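Local coordinates for protein CPn_0803/CP_1068/CPj0803/CpB0832 (Chlamydophila pneumoniae, PDB 3Q9D), which is of unknown function but belongs to a family found in chlamydiae and may be a needle-tip component of the type III secretion system, at residues 46-51 with 106-111; 69-74 with 126-131. One frame throughout, in Å; residues are numbered along the deposited sequence. Where two conformers were deposited one is given.

Interaction 1: residues 46-51 with 106-111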
loop_
_atom_site.group_PDB
_atom_site.type_symbol
_atom_site.label_atom_id
_atom_site.label_comp_id
_atom_site.label_asym_id
_atom_site.label_seq_id
_atom_site.Cartn_x
_atom_site.Cartn_y
_atom_site.Cartn_z
ATOM N N LEU A 46 -39.045 19.754 8.950
ATOM C CA LEU A 46 -37.610 19.988 8.837
ATOM C C LEU A 46 -37.284 21.460 8.570
ATOM O O LEU A 46 -37.935 22.106 7.757
ATOM C CB LEU A 46 -37.046 19.147 7.697
ATOM C CG LEU A 46 -37.237 17.639 7.767
ATOM C CD1 LEU A 46 -37.117 17.052 6.378
ATOM C CD2 LEU A 46 -36.224 17.014 8.716
ATOM N N GLU A 47 -36.253 21.978 9.228
ATOM C CA GLU A 47 -35.752 23.321 8.941
ATOM C C GLU A 47 -34.762 23.258 7.772
ATOM O O GLU A 47 -34.091 22.240 7.603
ATOM C CB GLU A 47 -35.081 23.907 10.186
ATOM C CG GLU A 47 -34.047 22.984 10.858
ATOM C CD GLU A 47 -34.653 21.978 11.851
ATOM O OE1 GLU A 47 -35.584 21.218 11.487
ATOM O OE2 GLU A 47 -34.179 21.946 13.010
ATOM N N ASP A 48 -34.672 24.327 6.972
ATOM C CA ASP A 48 -33.739 24.377 5.835
ATOM C C ASP A 48 -32.338 24.065 6.313
ATOM O O ASP A 48 -31.487 23.553 5.561
ATOM C CB ASP A 48 -33.712 25.764 5.176
ATOM C CG ASP A 48 -34.937 26.037 4.306
ATOM O OD1 ASP A 48 -35.676 25.078 3.992
ATOM O OD2 ASP A 48 -35.147 27.217 3.923
ATOM N N ASN A 49 -32.087 24.396 7.572
ATOM C CA ASN A 49 -30.758 24.220 8.103
ATOM C C ASN A 49 -30.314 22.755 8.048
ATOM O O ASN A 49 -29.119 22.483 7.915
ATOM C CB ASN A 49 -30.672 24.766 9.525
ATOM C CG ASN A 49 -29.305 25.331 9.841
ATOM O OD1 ASN A 49 -28.615 25.850 8.958
ATOM N ND2 ASN A 49 -28.895 25.223 11.101
ATOM N N VAL A 50 -31.269 21.822 8.127
ATOM C CA VAL A 50 -30.954 20.395 8.153
ATOM C C VAL A 50 -30.369 19.927 6.820
ATOM O O VAL A 50 -29.426 19.150 6.788
ATOM C CB VAL A 50 -32.195 19.533 8.505
ATOM C CG1 VAL A 50 -31.843 18.052 8.508
ATOM C CG2 VAL A 50 -32.762 19.947 9.856
ATOM N N PHE A 51 -30.952 20.395 5.721
ATOM C CA PHE A 51 -30.447 20.038 4.412
ATOM C C PHE A 51 -29.048 20.585 4.242
ATOM O O PHE A 51 -28.206 19.948 3.619
ATOM C CB PHE A 51 -31.347 20.572 3.302
ATOM C CG PHE A 51 -32.652 19.819 3.170
ATOM C CD1 PHE A 51 -32.772 18.768 2.275
ATOM C CD2 PHE A 51 -33.746 20.154 3.959
ATOM C CE1 PHE A 51 -33.962 18.070 2.158
ATOM C CE2 PHE A 51 -34.940 19.458 3.846
ATOM C CZ PHE A 51 -35.042 18.414 2.943
ATOM N N ALA A 106 -41.430 21.614 0.318
ATOM C CA ALA A 106 -41.601 22.947 -0.250
ATOM C C ALA A 106 -40.568 23.113 -1.356
ATOM O O ALA A 106 -39.534 22.470 -1.326
ATOM C CB ALA A 106 -41.403 24.013 0.828
ATOM N N PRO A 107 -40.839 23.979 -2.335
ATOM C CA PRO A 107 -39.952 24.049 -3.507
ATOM C C PRO A 107 -38.444 24.193 -3.212
ATOM O O PRO A 107 -37.642 23.490 -3.839
ATOM C CB PRO A 107 -40.498 25.256 -4.276
ATOM C CG PRO A 107 -41.992 25.234 -3.930
ATOM C CD PRO A 107 -42.044 24.824 -2.490
ATOM N N GLN A 108 -38.044 25.057 -2.282
ATOM C CA GLN A 108 -36.608 25.197 -2.006
ATOM C C GLN A 108 -35.989 23.937 -1.412
ATOM O O GLN A 108 -34.844 23.593 -1.718
ATOM C CB GLN A 108 -36.316 26.409 -1.133
ATOM C CG GLN A 108 -36.581 27.722 -1.861
ATOM C CD GLN A 108 -36.165 28.941 -1.064
ATOM O OE1 GLN A 108 -35.550 28.826 -0.001
ATOM N NE2 GLN A 108 -36.503 30.122 -1.574
ATOM N N GLN A 109 -36.747 23.243 -0.576
ATOM C CA GLN A 109 -36.263 21.995 -0.007
ATOM C C GLN A 109 -36.299 20.882 -1.039
ATOM O O GLN A 109 -35.418 20.030 -1.074
ATOM C CB GLN A 109 -37.070 21.620 1.233
ATOM C CG GLN A 109 -36.795 22.536 2.418
ATOM C CD GLN A 109 -37.319 21.968 3.732
ATOM O OE1 GLN A 109 -38.171 21.083 3.740
ATOM N NE2 GLN A 109 -36.789 22.463 4.849
ATOM N N LYS A 110 -37.318 20.885 -1.894
ATOM C CA LYS A 110 -37.359 19.873 -2.937
ATOM C C LYS A 110 -36.136 20.015 -3.838
ATOM O O LYS A 110 -35.485 19.013 -4.168
ATOM C CB LYS A 110 -38.650 19.938 -3.748
ATOM C CG LYS A 110 -38.835 18.769 -4.689
ATOM C CD LYS A 110 -40.148 18.919 -5.501
ATOM C CE LYS A 110 -41.384 18.789 -4.615
ATOM N NZ LYS A 110 -42.670 18.902 -5.401
ATOM N N GLN A 111 -35.812 21.247 -4.231
ATOM C CA GLN A 111 -34.598 21.488 -5.017
ATOM C C GLN A 111 -33.322 20.995 -4.328
ATOM O O GLN A 111 -32.418 20.430 -4.972
ATOM C CB GLN A 111 -34.450 22.975 -5.358
ATOM C CG GLN A 111 -35.435 23.495 -6.388
ATOM C CD GLN A 111 -35.113 24.924 -6.806
ATOM O OE1 GLN A 111 -34.375 25.633 -6.116
ATOM N NE2 GLN A 111 -35.653 25.347 -7.947
#
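The side-chain amide of Gln109 reaches across to Leu46 and Asp48 and spends its nitrogen on two hydrogen bonds. NE2 donates to the backbone carbonyl O of Leu46 at 3.1 Å, with a nearly straight N-H...O angle (159°); Leu46 O lies close to the Gln109 amide plane, while NE2 stands above the plane of the Leu46 carbonyl. The second bond, from NE2 to Asp48 OD1, is 3.0 Å long and more bent, at 144°; it uses the anti side of the carboxylate. Two acceptors on NE2 restrain the rotation of the amide. The chain that carries it is extended beyond CG, which lets a residue of one helix span the gap to the other segment. The setting is a helical bundle at the surface of the chain, where the segment leading into helix 48-61 meets the start of helix 107-133. The remaining contact is van der Waals, Phe51 against the amide end of Gln109. Phe51, whose CE2 comes within 3.5 Å of Gln109 CD, runs nearly perpendicular to the glutamine side chain, its ring turned 49° from the amide plane. Leu46 and Phe51 also pack on helix 86-98, against Phe91 and Met95 respectively.

Interaction 2: residues 69-74 with 126-131; sequences TTFREF and VAKDIH
Phe71 and Lys128 run alongside each other in the same direction, the lysine's aliphatic chain passing over one face of the phenyl ring. Lys128 CG stands 4.2 Å from the ring centroid, almost on the normal, a CH-pi contact; nearer the backbone, Lys128 CB lies 3.8 Å from Phe71 CD1. With CG of Phe71 anti to the backbone N (chi1 -176°), the ring is laid alongside Lys128. Arg72 and His131 meet differently, their side chains nearly perpendicular. Here His131 NE2 sits over the guanidinium face, 3.4 Å from Arg72 CZ, with the planes 31° apart; the nearby Arg72 NE and His131 NE2 have too poor an angle for a hydrogen bond, and Arg72 NH1 instead forms a salt bridge with Asp143 of the second subunit. These pairs lie at a helix-helix crossing in the helical bundle, where the axes of 70-74 and 126-131 come within 8.6 Å at 129°. The small Ala127 is consistent with this close approach, its CA being 5.0 Å from Phe71 CA and its CB 3.9 Å from Thr70 CG2. Beside it a water accepts from Phe71 N and donates to Ala127 O, each at 2.8 Å, and so bridges the backbones of the two helices.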
loop_
_atom_site.group_PDB
_atom_site.type_symbol
_atom_site.label_atom_id
_atom_site.label_comp_id
_atom_site.label_asym_id
_atom_site.label_seq_id
_atom_site.Cartn_x
_atom_site.Cartn_y
_atom_site.Cartn_z
ATOM N N THR A 69 -15.521 1.429 5.380
ATOM C CA THR A 69 -16.281 1.993 6.482
ATOM C C THR A 69 -17.274 3.090 6.041
ATOM O O THR A 69 -18.043 3.596 6.865
ATOM C CB THR A 69 -15.375 2.641 7.552
ATOM O OG1 THR A 69 -14.650 3.718 6.958
ATOM C CG2 THR A 69 -14.398 1.624 8.167
ATOM N N THR A 70 -17.215 3.472 4.775
ATOM C CA THR A 70 -17.890 4.681 4.305
ATOM C C THR A 70 -19.419 4.570 4.355
ATOM O O THR A 70 -20.108 5.537 4.730
ATOM C CB THR A 70 -17.447 5.044 2.886
ATOM O OG1 THR A 70 -16.028 5.224 2.874
ATOM C CG2 THR A 70 -18.159 6.349 2.382
ATOM N N PHE A 71 -19.960 3.407 4.014
ATOM C CA PHE A 71 -21.409 3.279 4.111
ATOM C C PHE A 71 -21.887 3.422 5.550
ATOM O O PHE A 71 -22.864 4.118 5.843
ATOM C CB PHE A 71 -21.924 1.957 3.538
ATOM C CG PHE A 71 -23.420 1.883 3.560
ATOM C CD1 PHE A 71 -24.164 2.673 2.701
ATOM C CD2 PHE A 71 -24.077 1.104 4.489
ATOM C CE1 PHE A 71 -25.556 2.635 2.721
ATOM C CE2 PHE A 71 -25.478 1.063 4.533
ATOM C CZ PHE A 71 -26.214 1.837 3.657
ATOM N N ARG A 72 -21.173 2.795 6.476
ATOM C CA ARG A 72 -21.522 2.954 7.877
ATOM C C ARG A 72 -21.311 4.378 8.372
ATOM O O ARG A 72 -22.050 4.860 9.227
ATOM C CB ARG A 72 -20.775 1.928 8.744
ATOM C CG ARG A 72 -21.594 0.625 8.851
ATOM C CD ARG A 72 -20.834 -0.509 9.493
ATOM N NE ARG A 72 -19.697 -0.935 8.681
ATOM C CZ ARG A 72 -19.125 -2.134 8.765
ATOM N NH1 ARG A 72 -19.596 -3.030 9.620
ATOM N NH2 ARG A 72 -18.089 -2.438 7.985
ATOM N N GLU A 73 -20.305 5.058 7.832
ATOM C CA GLU A 73 -20.066 6.438 8.242
ATOM C C GLU A 73 -21.222 7.332 7.783
ATOM O O GLU A 73 -21.677 8.208 8.517
ATOM C CB GLU A 73 -18.742 6.949 7.658
ATOM C CG GLU A 73 -18.364 8.331 8.168
ATOM C CD GLU A 73 -16.967 8.780 7.712
ATOM O OE1 GLU A 73 -16.380 8.107 6.834
ATOM O OE2 GLU A 73 -16.474 9.814 8.237
ATOM N N PHE A 74 -21.690 7.095 6.561
ATOM C CA PHE A 74 -22.877 7.750 6.043
ATOM C C PHE A 74 -24.127 7.493 6.917
ATOM O O PHE A 74 -24.880 8.414 7.229
ATOM C CB PHE A 74 -23.125 7.288 4.601
ATOM C CG PHE A 74 -24.557 7.396 4.172
ATOM C CD1 PHE A 74 -25.107 8.624 3.828
ATOM C CD2 PHE A 74 -25.359 6.260 4.106
ATOM C CE1 PHE A 74 -26.467 8.722 3.424
ATOM C CE2 PHE A 74 -26.699 6.349 3.701
ATOM C CZ PHE A 74 -27.247 7.571 3.368
ATOM N N VAL A 126 -22.233 3.047 -4.307
ATOM C CA VAL A 126 -20.897 2.468 -4.434
ATOM C C VAL A 126 -20.311 2.131 -3.066
ATOM O O VAL A 126 -19.734 1.056 -2.902
ATOM C CB VAL A 126 -19.961 3.356 -5.245
ATOM C CG1 VAL A 126 -18.507 2.833 -5.144
ATOM C CG2 VAL A 126 -20.433 3.384 -6.704
ATOM N N ALA A 127 -20.476 3.019 -2.076
ATOM C CA ALA A 127 -20.048 2.681 -0.703
ATOM C C ALA A 127 -20.728 1.413 -0.201
ATOM O O ALA A 127 -20.100 0.560 0.428
ATOM C CB ALA A 127 -20.319 3.837 0.268
ATOM N N LYS A 128 -22.026 1.295 -0.456
ATOM C CA LYS A 128 -22.766 0.107 -0.029
ATOM C C LYS A 128 -22.256 -1.133 -0.778
ATOM O O LYS A 128 -22.065 -2.184 -0.180
ATOM C CB LYS A 128 -24.266 0.303 -0.273
ATOM C CG LYS A 128 -25.156 -0.755 0.393
ATOM C CD LYS A 128 -26.630 -0.333 0.277
ATOM C CE LYS A 128 -27.548 -1.276 1.035
ATOM N NZ LYS A 128 -28.725 -0.570 1.628
ATOM N N ASP A 129 -21.982 -0.974 -2.075
ATOM C CA ASP A 129 -21.437 -2.064 -2.883
ATOM C C ASP A 129 -20.077 -2.526 -2.362
ATOM O O ASP A 129 -19.817 -3.731 -2.289
ATOM C CB ASP A 129 -21.317 -1.655 -4.358
ATOM C CG ASP A 129 -21.438 -2.842 -5.314
ATOM O OD1 ASP A 129 -22.110 -3.837 -4.975
ATOM O OD2 ASP A 129 -20.871 -2.770 -6.417
ATOM N N ILE A 130 -19.217 -1.576 -1.993
ATOM C CA ILE A 130 -17.871 -1.891 -1.508
ATOM C C ILE A 130 -17.956 -2.665 -0.175
ATOM O O ILE A 130 -17.306 -3.706 0.035
ATOM C CB ILE A 130 -17.033 -0.584 -1.382
ATOM C CG1 ILE A 130 -16.700 -0.036 -2.794
ATOM C CG2 ILE A 130 -15.784 -0.824 -0.546
ATOM C CD1 ILE A 130 -15.964 1.314 -2.807
ATOM N N HIS A 131 -18.794 -2.151 0.711
ATOM C CA HIS A 131 -19.133 -2.826 1.959
ATOM C C HIS A 131 -19.509 -4.302 1.715
ATOM O O HIS A 131 -19.125 -5.196 2.475
ATOM C CB HIS A 131 -20.291 -2.072 2.622
ATOM C CG HIS A 131 -20.593 -2.509 4.017
ATOM N ND1 HIS A 131 -20.400 -3.803 4.455
ATOM C CD2 HIS A 131 -21.080 -1.825 5.079
ATOM C CE1 HIS A 131 -20.755 -3.894 5.721
ATOM N NE2 HIS A 131 -21.177 -2.706 6.125
HETATM O O HOH W 1 -18.591 1.275 2.717
#

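Helix 107-133 is common to both contacts and shows how one long helix can be held by different chemistry along its length. Interaction 1 lies at its first turn, about 31 Å from the centre of the chain, and is a surface contact governed by direct polar bonds. Interaction 2 lies near its other end, about 10 Å from that centre, and is partly buried, with apolar and CH-pi packing and a water in place of direct hydrogen bonds. Their partners, helices 48-61 and 70-82, are consecutive. The two centres are about 25 Å apart. Other subunits reach the segments of interaction 2, whereas none in the assembly touches those of interaction 1.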